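Local coordinates for protein carboxylesterase SOBER1 (Arabidopsis thaliana, PDB 6AVX) that hydrolyses carboxylic esters with a preference for short acyl chains, has phospholipase A2 activity, and restrains the hypersensitive response set off by the bacterial effector AvrBsT, at residues E148-P153 / A180-E185; I8-G13 / F103-S108. The protein carries 1 engineered substitution. All coordinates share one frame; numbering follows the deposited sequence. Where two conformers were deposited one is given.

Interaction 1: E148-P153 / A180-E185; sequences EAKKTP and AGVTCE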
ATOM      1  N   GLU A 148       1.436  -5.082 -17.690  1.00  5.76           N
ATOM      2  CA  GLU A 148       0.085  -4.734 -17.277  0.53  7.48           C
ATOM      3  C   GLU A 148       0.053  -4.058 -15.914  1.00  5.63           C
ATOM      4  O   GLU A 148      -0.901  -3.317 -15.624  1.00  7.40           O
ATOM      5  CB  GLU A 148      -0.804  -5.970 -17.304  0.53  6.73           C
ATOM      6  CG  GLU A 148      -0.995  -6.557 -18.700  0.53  8.56           C
ATOM      7  CD  GLU A 148      -1.931  -5.728 -19.532  0.53 12.24           C
ATOM      8  OE1 GLU A 148      -3.153  -5.808 -19.284  0.53 18.95           O
ATOM      9  OE2 GLU A 148      -1.454  -4.981 -20.410  0.53 20.42           O
ATOM     10  N   ALA A 149       1.062  -4.273 -15.072  1.00  6.55           N
ATOM     11  CA  ALA A 149       1.094  -3.640 -13.758  1.00  6.83           C
ATOM     12  C   ALA A 149       1.159  -2.141 -13.886  1.00  7.24           C
ATOM     13  O   ALA A 149       0.641  -1.410 -13.028  1.00  8.10           O
ATOM     14  CB  ALA A 149       2.298  -4.124 -12.963  1.00  7.03           C
ATOM     15  N   LYS A 150       1.784  -1.648 -14.948  1.00  7.36           N
ATOM     16  CA  LYS A 150       1.948  -0.215 -15.097  1.00  8.49           C
ATOM     17  C   LYS A 150       0.628   0.488 -15.372  1.00 10.21           C
ATOM     18  O   LYS A 150       0.576   1.715 -15.262  1.00  9.61           O
ATOM     19  CB  LYS A 150       2.968   0.066 -16.196  1.00  9.35           C
ATOM     20  CG  LYS A 150       4.365  -0.423 -15.838  1.00  9.56           C
ATOM     21  CD  LYS A 150       5.340  -0.109 -16.933  1.00 12.60           C
ATOM     22  CE  LYS A 150       6.714  -0.529 -16.527  1.00  8.90           C
ATOM     23  NZ  LYS A 150       7.664  -0.092 -17.561  1.00 16.28           N
ATOM     24  N   LYS A 151      -0.427  -0.248 -15.715  1.00  7.62           N
ATOM     25  CA  LYS A 151      -1.741   0.323 -15.948  1.00  7.71           C
ATOM     26  C   LYS A 151      -2.579   0.374 -14.684  1.00  7.92           C
ATOM     27  O   LYS A 151      -3.681   0.922 -14.725  1.00  8.96           O
ATOM     28  CB  LYS A 151      -2.464  -0.483 -17.030  1.00  8.65           C
ATOM     29  CG  LYS A 151      -1.692  -0.508 -18.352  1.00 12.24           C
ATOM     30  CD  LYS A 151      -2.399  -1.349 -19.404  1.00 18.29           C
ATOM     31  CE  LYS A 151      -1.520  -1.508 -20.638  1.00 32.68           C
ATOM     32  NZ  LYS A 151      -2.115  -2.456 -21.618  1.00 37.68           N
ATOM     33  N   THR A 152      -2.107  -0.184 -13.578  1.00  6.83           N
ATOM     34  CA  THR A 152      -2.894  -0.137 -12.352  1.00  6.38           C
ATOM     35  C   THR A 152      -2.801   1.260 -11.766  1.00  6.32           C
ATOM     36  O   THR A 152      -1.693   1.739 -11.528  1.00  7.60           O
ATOM     37  CB  THR A 152      -2.386  -1.150 -11.336  1.00  6.55           C
ATOM     38  OG1 THR A 152      -2.477  -2.458 -11.919  1.00  6.42           O
ATOM     39  CG2 THR A 152      -3.237  -1.100 -10.059  1.00  7.64           C
ATOM     40  N   PRO A 153      -3.912   1.948 -11.530  1.00  7.52           N
ATOM     41  CA  PRO A 153      -3.816   3.301 -10.972  1.00  7.92           C
ATOM     42  C   PRO A 153      -3.432   3.267  -9.506  1.00  7.77           C
ATOM     43  O   PRO A 153      -3.815   2.364  -8.753  1.00  7.17           O
ATOM     44  CB  PRO A 153      -5.225   3.870 -11.158  1.00 11.28           C
ATOM     45  CG  PRO A 153      -6.104   2.710 -11.235  1.00 12.29           C
ATOM     46  CD  PRO A 153      -5.300   1.565 -11.831  1.00  7.50           C
ATOM     47  N   ALA A 180       8.602   4.954 -14.060  1.00 10.95           N
ATOM     48  CA  ALA A 180       8.077   3.611 -14.216  1.00 11.68           C
ATOM     49  C   ALA A 180       6.901   3.533 -15.183  1.00 12.70           C
ATOM     50  O   ALA A 180       6.449   2.423 -15.484  1.00 15.45           O
ATOM     51  CB  ALA A 180       7.666   3.062 -12.847  1.00 11.91           C
ATOM     52  N   GLY A 181       6.381   4.660 -15.662  1.00 10.69           N
ATOM     53  CA  GLY A 181       5.229   4.646 -16.545  1.00 11.25           C
ATOM     54  C   GLY A 181       3.905   4.370 -15.869  1.00 10.70           C
ATOM     55  O   GLY A 181       2.976   3.871 -16.509  1.00 12.20           O
ATOM     56  N   VAL A 182       3.787   4.705 -14.586  1.00  9.95           N
ATOM     57  CA  VAL A 182       2.611   4.422 -13.774  1.00  9.69           C
ATOM     58  C   VAL A 182       1.896   5.734 -13.511  1.00 10.45           C
ATOM     59  O   VAL A 182       2.546   6.761 -13.304  1.00 13.22           O
ATOM     60  CB  VAL A 182       3.062   3.792 -12.441  1.00  9.91           C
ATOM     61  CG1 VAL A 182       1.916   3.664 -11.467  1.00 10.55           C
ATOM     62  CG2 VAL A 182       3.701   2.448 -12.663  1.00 10.13           C
ATOM     63  N   THR A 183       0.568   5.696 -13.496  1.00  9.77           N
ATOM     64  CA  THR A 183      -0.239   6.878 -13.229  1.00 11.00           C
ATOM     65  C   THR A 183      -0.600   6.935 -11.752  1.00 10.95           C
ATOM     66  O   THR A 183      -1.160   5.979 -11.205  1.00 12.80           O
ATOM     67  CB  THR A 183      -1.507   6.825 -14.079  1.00 13.98           C
ATOM     68  OG1 THR A 183      -1.138   6.758 -15.464  1.00 18.10           O
ATOM     69  CG2 THR A 183      -2.371   8.051 -13.857  1.00 19.50           C
ATOM     70  N   CYS A 184      -0.292   8.055 -11.110  1.00 10.13           N
ATOM     71  CA  CYS A 184      -0.533   8.224  -9.685  1.00  9.52           C
ATOM     72  C   CYS A 184      -1.243   9.542  -9.432  1.00 10.50           C
ATOM     73  O   CYS A 184      -0.810  10.590  -9.925  1.00 12.84           O
ATOM     74  CB  CYS A 184       0.796   8.196  -8.940  1.00  9.26           C
ATOM     75  SG  CYS A 184       0.683   8.431  -7.177  1.00 12.60           S
ATOM     76  N   GLU A 185      -2.328   9.485  -8.676  1.00  8.55           N
ATOM     77  CA  GLU A 185      -2.928  10.675  -8.097  1.00  9.67           C
ATOM     78  C   GLU A 185      -2.369  10.833  -6.694  1.00  9.57           C
ATOM     79  O   GLU A 185      -2.425   9.896  -5.891  1.00  9.44           O
ATOM     80  CB  GLU A 185      -4.448  10.576  -7.997  1.00 11.03           C
ATOM     81  CG  GLU A 185      -5.022  11.861  -7.358  1.00 15.72           C
ATOM     82  CD  GLU A 185      -6.498  11.827  -7.014  1.00 19.83           C
ATOM     83  OE1 GLU A 185      -7.232  10.924  -7.457  1.00 18.81           O
ATOM     84  OE2 GLU A 185      -6.914  12.748  -6.275  1.00 20.21           O
TER
HETATM   85  O   HOH W   1      -0.990   3.284 -13.738  1.00 10.25           O

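Interaction 2: I8-G13 / F103-S108; sequences ILWLHG and FICGLS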
ATOM      1  N   ILE A   8     -10.960  -6.241  -1.631  1.00  5.86           N
ATOM      2  CA  ILE A   8     -10.116  -5.180  -1.083  1.00  6.29           C
ATOM      3  C   ILE A   8      -9.208  -5.807  -0.039  1.00  6.48           C
ATOM      4  O   ILE A   8      -9.683  -6.303   0.995  1.00  7.26           O
ATOM      5  CB  ILE A   8     -10.938  -4.034  -0.474  1.00  6.53           C
ATOM      6  CG1 ILE A   8     -11.961  -3.518  -1.496  1.00  7.98           C
ATOM      7  CG2 ILE A   8     -10.012  -2.931  -0.012  1.00  7.72           C
ATOM      8  CD1 ILE A   8     -12.902  -2.448  -0.968  1.00  9.53           C
ATOM      9  N   LEU A   9      -7.908  -5.784  -0.310  1.00  6.11           N
ATOM     10  CA  LEU A   9      -6.887  -6.269   0.598  1.00  5.70           C
ATOM     11  C   LEU A   9      -6.303  -5.061   1.312  1.00  5.68           C
ATOM     12  O   LEU A   9      -5.840  -4.123   0.656  1.00  8.05           O
ATOM     13  CB  LEU A   9      -5.798  -6.966  -0.219  1.00  6.43           C
ATOM     14  CG  LEU A   9      -4.638  -7.541   0.581  1.00  7.34           C
ATOM     15  CD1 LEU A   9      -5.138  -8.615   1.515  1.00  9.30           C
ATOM     16  CD2 LEU A   9      -3.547  -8.063  -0.325  1.00  7.82           C
ATOM     17  N   TRP A  10      -6.327  -5.061   2.640  1.00  5.35           N
ATOM     18  CA  TRP A  10      -5.791  -3.971   3.446  1.00  5.65           C
ATOM     19  C   TRP A  10      -4.586  -4.456   4.229  1.00  5.69           C
ATOM     20  O   TRP A  10      -4.695  -5.439   4.963  1.00  6.29           O
ATOM     21  CB  TRP A  10      -6.832  -3.437   4.433  1.00  7.84           C
ATOM     22  CG  TRP A  10      -6.324  -2.201   5.122  1.00  8.84           C
ATOM     23  CD1 TRP A  10      -5.453  -2.138   6.169  1.00 10.83           C
ATOM     24  CD2 TRP A  10      -6.605  -0.849   4.752  1.00 10.01           C
ATOM     25  NE1 TRP A  10      -5.175  -0.821   6.477  1.00 11.59           N
ATOM     26  CE2 TRP A  10      -5.876  -0.016   5.625  1.00 10.69           C
ATOM     27  CE3 TRP A  10      -7.418  -0.260   3.791  1.00 10.43           C
ATOM     28  CZ2 TRP A  10      -5.933   1.373   5.552  1.00 12.65           C
ATOM     29  CZ3 TRP A  10      -7.468   1.129   3.718  1.00 12.40           C
ATOM     30  CH2 TRP A  10      -6.740   1.918   4.599  1.00 13.70           C
ATOM     31  N   LEU A  11      -3.465  -3.746   4.122  1.00  5.16           N
ATOM     32  CA  LEU A  11      -2.197  -4.135   4.726  1.00  4.78           C
ATOM     33  C   LEU A  11      -1.842  -3.155   5.837  1.00  5.11           C
ATOM     34  O   LEU A  11      -1.611  -1.969   5.578  1.00  5.73           O
ATOM     35  CB  LEU A  11      -1.104  -4.160   3.663  1.00  5.39           C
ATOM     36  CG  LEU A  11      -1.401  -5.092   2.490  1.00  5.47           C
ATOM     37  CD1 LEU A  11      -0.368  -4.984   1.402  1.00  7.70           C
ATOM     38  CD2 LEU A  11      -1.565  -6.543   2.955  1.00  8.34           C
ATOM     39  N   HIS A  12      -1.789  -3.660   7.071  1.00  5.45           N
ATOM     40  CA  HIS A  12      -1.529  -2.851   8.251  1.00  5.43           C
ATOM     41  C   HIS A  12      -0.081  -2.353   8.280  1.00  5.21           C
ATOM     42  O   HIS A  12       0.789  -2.805   7.538  1.00  6.23           O
ATOM     43  CB  HIS A  12      -1.844  -3.664   9.515  1.00  5.40           C
ATOM     44  CG  HIS A  12      -0.930  -4.835   9.739  1.00  5.48           C
ATOM     45  ND1 HIS A  12       0.363  -4.691  10.198  1.00  5.22           N
ATOM     46  CD2 HIS A  12      -1.119  -6.163   9.564  1.00  5.27           C
ATOM     47  CE1 HIS A  12       0.926  -5.892  10.292  1.00  5.67           C
ATOM     48  NE2 HIS A  12       0.049  -6.801   9.920  1.00  6.16           N
ATOM     49  N   GLY A  13       0.177  -1.420   9.201  1.00  5.82           N
ATOM     50  CA  GLY A  13       1.500  -0.865   9.413  1.00  7.26           C
ATOM     51  C   GLY A  13       2.330  -1.629  10.437  1.00  7.03           C
ATOM     52  O   GLY A  13       1.909  -2.625  11.030  1.00  6.61           O
ATOM     53  N   PHE A 103      -8.473  -4.409  -5.287  1.00  6.30           N
ATOM     54  CA  PHE A 103      -7.844  -3.194  -4.790  1.00  6.62           C
ATOM     55  C   PHE A 103      -6.944  -3.555  -3.623  1.00  6.06           C
ATOM     56  O   PHE A 103      -7.360  -4.317  -2.739  1.00  7.71           O
ATOM     57  CB  PHE A 103      -8.908  -2.185  -4.357  1.00  6.97           C
ATOM     58  CG  PHE A 103      -9.733  -1.711  -5.499  1.00  6.73           C
ATOM     59  CD1 PHE A 103     -10.807  -2.457  -5.951  1.00  7.69           C
ATOM     60  CD2 PHE A 103      -9.392  -0.558  -6.168  1.00  7.22           C
ATOM     61  CE1 PHE A 103     -11.537  -2.036  -7.063  1.00  8.22           C
ATOM     62  CE2 PHE A 103     -10.127  -0.141  -7.263  1.00  8.46           C
ATOM     63  CZ  PHE A 103     -11.184  -0.878  -7.697  1.00  8.68           C
ATOM     64  N   ILE A 104      -5.718  -3.043  -3.629  1.00  5.15           N
ATOM     65  CA  ILE A 104      -4.755  -3.251  -2.555  0.61  5.60           C
ATOM     66  C   ILE A 104      -4.549  -1.906  -1.877  1.00  5.33           C
ATOM     67  O   ILE A 104      -4.294  -0.911  -2.552  1.00  6.11           O
ATOM     68  CB  ILE A 104      -3.413  -3.784  -3.091  0.61  5.56           C
ATOM     69  CG1 ILE A 104      -3.601  -4.873  -4.160  0.61  7.31           C
ATOM     70  CG2 ILE A 104      -2.562  -4.293  -1.937  0.61  7.83           C
ATOM     71  CD1 ILE A 104      -4.369  -6.070  -3.704  0.61  8.43           C
ATOM     72  N   CYS A 105      -4.637  -1.876  -0.552  1.00  5.79           N
ATOM     73  CA  CYS A 105      -4.497  -0.642   0.205  1.00  5.63           C
ATOM     74  C   CYS A 105      -3.642  -0.909   1.423  1.00  5.58           C
ATOM     75  O   CYS A 105      -3.587  -2.036   1.915  1.00  5.60           O
ATOM     76  CB  CYS A 105      -5.857  -0.166   0.726  1.00  6.38           C
ATOM     77  SG  CYS A 105      -7.207  -0.078  -0.444  1.00  8.75           S
ATOM     78  N   GLY A 106      -3.022   0.130   1.956  1.00  4.97           N
ATOM     79  CA  GLY A 106      -2.300  -0.070   3.199  1.00  5.52           C
ATOM     80  C   GLY A 106      -1.728   1.208   3.765  1.00  5.28           C
ATOM     81  O   GLY A 106      -1.500   2.195   3.053  1.00  5.57           O
ATOM     82  N   LEU A 107      -1.462   1.158   5.064  1.00  5.64           N
ATOM     83  CA  LEU A 107      -0.909   2.269   5.829  1.00  5.11           C
ATOM     84  C   LEU A 107       0.573   2.070   6.104  1.00  5.41           C
ATOM     85  O   LEU A 107       0.972   1.047   6.666  1.00  5.50           O
ATOM     86  CB  LEU A 107      -1.637   2.388   7.166  1.00  6.87           C
ATOM     87  CG  LEU A 107      -1.121   3.487   8.101  1.00  6.62           C
ATOM     88  CD1 LEU A 107      -1.314   4.884   7.500  1.00  8.02           C
ATOM     89  CD2 LEU A 107      -1.785   3.397   9.462  1.00 10.18           C
ATOM     90  N   SER A 108       1.374   3.080   5.762  1.00  5.63           N
ATOM     91  CA  SER A 108       2.768   3.199   6.162  1.00  6.51           C
ATOM     92  C   SER A 108       3.554   2.008   5.630  1.00  5.25           C
ATOM     93  O   SER A 108       3.647   1.853   4.416  1.00  5.89           O
ATOM     94  CB  SER A 108       2.879   3.437   7.664  1.00  7.98           C
ATOM     95  OG  SER A 108       4.193   3.886   7.946  1.00  9.38           O
TER

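Interaction 1: E148-P153 / A180-E185
Ala-180 meets Lys-150 where helix 173-180 of this alpha/beta hydrolase ends and the chain turns toward the edge strand 184-189. Facing it is a short 3-10 turn, 149-151, which leads into the neighbouring strand 154-159. The aliphatic chain of Lys-150 runs past the carbonyl O of Ala-180, with CD and CE the nearest atoms. With CG anti to the carbonyl carbon (chi1 -65°) and the chain extended beyond it, Lys-150 brings CD to 3.1 Å from Ala-180 O. NZ passes the same oxygen at an angle too poor for a hydrogen bond. Gly-181 then ends the helix in a Schellman motif. Its positive phi of 75° favours glycine. The carbonyl O of Gly-181 stands 3.5 Å from Lys-150 O; both are acceptors, so they do not bond. Val-182 is buried and carries the apolar part of the contact. Its CG2 lies 4.0 Å from Lys-150 CA, and CG1 is near Thr-152 O. The other neighbours of this valine include Leu-177, Ile-154 and Leu-119. Thr-183 follows, and its O lies 3.8 Å from Pro-153 CA. A water joins the two backbones here and uses three partners. It donates to Lys-150 O at 2.7 Å and to Thr-152 O at 2.8 Å, and it accepts from Thr-183 N at 2.9 Å.

Interaction 2: I8-G13 / F103-S108
Two adjacent parallel strands in the central sheet of the alpha/beta hydrolase fold meet here, and one of them leads to the nucleophile. Ile-8 pairs with Phe-103, Leu-9 with Ile-104, Trp-10 with Cys-105 and Leu-11 with Gly-106. Four backbone hydrogen bonds join them. Leu-9 N gives to Phe-103 O, Cys-105 N to Leu-9 O (2.8 Å), Leu-11 N to Cys-105 O, and Leu-107 N to Leu-11 O, the longest at 3.2 Å.

On one face of the sheet, Trp-10 carries the contact. Its CG is anti to the backbone N (chi1 -172°), which lays the indole over Cys-105 and Gly-106 of the neighbouring strand. CE3 of Trp-10 comes within 3.4 Å of Cys-105 CB, a close approach. Cys-105 O and Gly-106 CA lie over one face of the ring. Cys-105 SG stands obliquely to the six-membered ring, 5.2 Å from its centroid, and also touches Ile-8 CG2. The ring of Phe-40 meets the indole as well.

On the other face, in the conformer given, Ile-104 lies side by side with Leu-9, its CD1 near Leu-9 CB. In that conformer Leu-11 also reaches Ile-104 CG2 through CD1. Helices 109-120 and 75-94 cover these residues.

Gly-106 has no side chain, and its CA sits 3.1 Å from Leu-11 O. Past the strands, Gly-13 CA packs 3.4 Å from Leu-107 O. His-12 ND1 bonds Gly-13 O at 2.7 Å, nearly in its ring plane, and its NE2 is held by Ala-43 N. After Leu-107 comes Ser-108, the nucleophile by similarity, at phi 60°, a strained turn before helix 109-120, as in the GxSxG nucleophile elbow of alpha/beta hydrolases.

How the interactions relate
Both interactions reach the same six-stranded parallel sheet. Interaction 2 joins the inner strands 7-11 and 102-107. Interaction 1 lies at the entrances to strands 154-159 and 184-189, the latter an outermost strand. The contacts do not touch: their centres are about 17 Å apart and their nearest atoms about 6 Å. Along the chain they come in series, and interaction 2 closes before interaction 1 opens. Strand 127-131 lies between the two strand pairs, and helix 109-120 packs against residues of both contacts. Interaction 2 ends at the predicted nucleophile Ser-108, whereas interaction 1 lies away from the predicted charge-relay residues, where the chain enters the last two strands at one edge of the sheet.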